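PDB 4HPP: probable glutamine synthetase from Pseudomonas aeruginosa, which belongs to the glutamine synthetase family, with an N-terminal domain followed by a catalytic domain, and forms an assembly of six chains. Local coordinates for residues 406-410 / 411-415. Numbering follows the deposited sequence.
Sequences AELPK and PLLDT
The start of helix 410-427 is the site of this local contact, with P409 at the N-cap and K410 and P411 in the first turn. The carbonyl of P409 faces the opening turn. Its O takes weak hydrogen bonds from L412 N at 3.1 Å and from L413 N at 3.5 Å. The first straight i to i+4 bond follows: D414 N donates to K410 O at 3.2 Å, with an N-H...O angle of 171°. One turn apart, the side chains of K410 and D414 meet. The K410 chain bends at chi2 and chi3, which brings CE to 3.2 Å from D414 OD1. The salt bridge beyond it is long, with K410 NZ 3.8 Å from D414 OD1. With CG anti to the backbone N (chi1 177°), L413 puts CD1 4.2 Å from L408 CD1. P409 CG lies 4.3 Å from L412 CD2. L408, P409 and L412 also rest on L111 of helix 108-121, while P411 packs on W60 and P105. P411 has no N-H to donate, and its place in the first turn requires none. The acidic D414 near the helix N-terminus probably interacts favourably with the helix dipole. Separately, the long K410-D414 pair probably contributes only modest electrostatic attraction.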
ATOM      1  N   ALA A 406       1.296  -7.015 -61.974  1.00 56.48           N
ATOM      2  CA  ALA A 406       0.722  -8.152 -62.648  1.00 62.44           C
ATOM      3  C   ALA A 406       0.921  -9.453 -61.858  1.00 69.22           C
ATOM      4  O   ALA A 406       0.165 -10.391 -62.064  1.00 77.82           O
ATOM      5  CB  ALA A 406       1.293  -8.285 -64.053  1.00 60.69           C
ATOM      6  N   GLU A 407       1.919  -9.537 -60.971  1.00 70.03           N
ATOM      7  CA  GLU A 407       2.115 -10.805 -60.227  1.00 69.47           C
ATOM      8  C   GLU A 407       1.198 -10.860 -58.990  1.00 66.88           C
ATOM      9  O   GLU A 407       1.003 -11.922 -58.356  1.00 58.84           O
ATOM     10  CB  GLU A 407       3.569 -11.014 -59.801  1.00 64.65           C
ATOM     11  CG  GLU A 407       4.637 -10.973 -60.867  1.00 62.74           C
ATOM     12  CD  GLU A 407       4.472 -11.982 -61.971  1.00 65.37           C
ATOM     13  OE1 GLU A 407       4.583 -13.239 -61.752  1.00 63.77           O
ATOM     14  OE2 GLU A 407       4.275 -11.459 -63.090  1.00 64.42           O
ATOM     15  N   LEU A 408       0.636  -9.706 -58.655  1.00 65.54           N
ATOM     16  CA  LEU A 408      -0.244  -9.620 -57.500  1.00 66.15           C
ATOM     17  C   LEU A 408      -1.613  -9.989 -58.000  1.00 67.98           C
ATOM     18  O   LEU A 408      -1.972  -9.583 -59.104  1.00 77.46           O
ATOM     19  CB  LEU A 408      -0.224  -8.211 -56.912  1.00 63.90           C
ATOM     20  CG  LEU A 408       1.140  -7.681 -56.431  1.00 58.72           C
ATOM     21  CD1 LEU A 408       1.021  -6.279 -55.839  1.00 54.94           C
ATOM     22  CD2 LEU A 408       1.810  -8.633 -55.439  1.00 52.74           C
ATOM     23  N   PRO A 409      -2.338 -10.852 -57.258  1.00 74.40           N
ATOM     24  CA  PRO A 409      -3.768 -11.082 -57.505  1.00 61.48           C
ATOM     25  C   PRO A 409      -4.476  -9.750 -57.551  1.00 57.95           C
ATOM     26  O   PRO A 409      -4.368  -8.953 -56.626  1.00 64.48           O
ATOM     27  CB  PRO A 409      -4.219 -11.855 -56.263  1.00 50.64           C
ATOM     28  CG  PRO A 409      -2.961 -12.202 -55.516  1.00 59.11           C
ATOM     29  CD  PRO A 409      -1.792 -11.914 -56.408  1.00 63.34           C
ATOM     30  N   LYS A 410      -5.219  -9.507 -58.612  1.00 65.39           N
ATOM     31  CA  LYS A 410      -5.779  -8.173 -58.820  1.00 64.36           C
ATOM     32  C   LYS A 410      -6.638  -7.629 -57.664  1.00 58.89           C
ATOM     33  O   LYS A 410      -6.503  -6.468 -57.308  1.00 71.22           O
ATOM     34  CB  LYS A 410      -6.495  -8.077 -60.179  1.00 64.79           C
ATOM     35  CG  LYS A 410      -6.200  -6.761 -60.880  1.00 72.10           C
ATOM     36  CD  LYS A 410      -7.457  -6.116 -61.434  1.00 71.70           C
ATOM     37  CE  LYS A 410      -7.368  -4.604 -61.329  1.00 73.33           C
ATOM     38  NZ  LYS A 410      -8.600  -4.013 -61.936  1.00 68.50           N
ATOM     39  N   PRO A 411      -7.527  -8.444 -57.073  1.00 55.85           N
ATOM     40  CA  PRO A 411      -8.333  -7.902 -55.942  1.00 56.85           C
ATOM     41  C   PRO A 411      -7.529  -7.385 -54.728  1.00 61.30           C
ATOM     42  O   PRO A 411      -7.955  -6.440 -54.031  1.00 58.49           O
ATOM     43  CB  PRO A 411      -9.199  -9.092 -55.527  1.00 57.82           C
ATOM     44  CG  PRO A 411      -9.310  -9.932 -56.774  1.00 59.54           C
ATOM     45  CD  PRO A 411      -7.987  -9.783 -57.497  1.00 58.44           C
ATOM     46  N   LEU A 412      -6.378  -8.000 -54.468  1.00 58.15           N
ATOM     47  CA  LEU A 412      -5.456  -7.540 -53.420  1.00 51.01           C
ATOM     48  C   LEU A 412      -4.964  -6.108 -53.711  1.00 55.45           C
ATOM     49  O   LEU A 412      -4.825  -5.214 -52.819  1.00 46.58           O
ATOM     50  CB  LEU A 412      -4.274  -8.483 -53.410  1.00 44.96           C
ATOM     51  CG  LEU A 412      -3.194  -8.359 -52.370  1.00 51.97           C
ATOM     52  CD1 LEU A 412      -3.861  -7.802 -51.161  1.00 60.21           C
ATOM     53  CD2 LEU A 412      -2.639  -9.748 -52.058  1.00 54.84           C
ATOM     54  N   LEU A 413      -4.660  -5.914 -54.980  1.00 49.11           N
ATOM     55  CA  LEU A 413      -4.009  -4.713 -55.374  1.00 57.56           C
ATOM     56  C   LEU A 413      -4.991  -3.535 -55.193  1.00 57.24           C
ATOM     57  O   LEU A 413      -4.639  -2.527 -54.547  1.00 54.97           O
ATOM     58  CB  LEU A 413      -3.466  -4.892 -56.789  1.00 60.29           C
ATOM     59  CG  LEU A 413      -2.773  -3.744 -57.507  1.00 65.19           C
ATOM     60  CD1 LEU A 413      -1.635  -3.130 -56.680  1.00 60.96           C
ATOM     61  CD2 LEU A 413      -2.292  -4.308 -58.834  1.00 72.21           C
ATOM     62  N   ASP A 414      -6.228  -3.726 -55.686  1.00 60.90           N
ATOM     63  CA  ASP A 414      -7.339  -2.757 -55.586  1.00 59.39           C
ATOM     64  C   ASP A 414      -7.642  -2.443 -54.162  1.00 59.69           C
ATOM     65  O   ASP A 414      -7.770  -1.242 -53.788  1.00 61.06           O
ATOM     66  CB  ASP A 414      -8.648  -3.311 -56.168  1.00 69.46           C
ATOM     67  CG  ASP A 414      -8.645  -3.430 -57.681  1.00 85.37           C
ATOM     68  OD1 ASP A 414      -7.568  -3.533 -58.326  1.00 95.20           O
ATOM     69  OD2 ASP A 414      -9.764  -3.447 -58.226  1.00 87.56           O
ATOM     70  N   THR A 415      -7.791  -3.507 -53.362  1.00 55.63           N
ATOM     71  CA  THR A 415      -8.160  -3.296 -51.959  1.00 59.33           C
ATOM     72  C   THR A 415      -7.021  -2.635 -51.156  1.00 56.80           C
ATOM     73  O   THR A 415      -7.255  -1.713 -50.344  1.00 57.48           O
ATOM     74  CB  THR A 415      -8.853  -4.516 -51.333  1.00 61.79           C
ATOM     75  OG1 THR A 415      -8.523  -4.626 -49.947  1.00 65.22           O
ATOM     76  CG2 THR A 415      -8.496  -5.782 -52.060  1.00 58.24           C
TER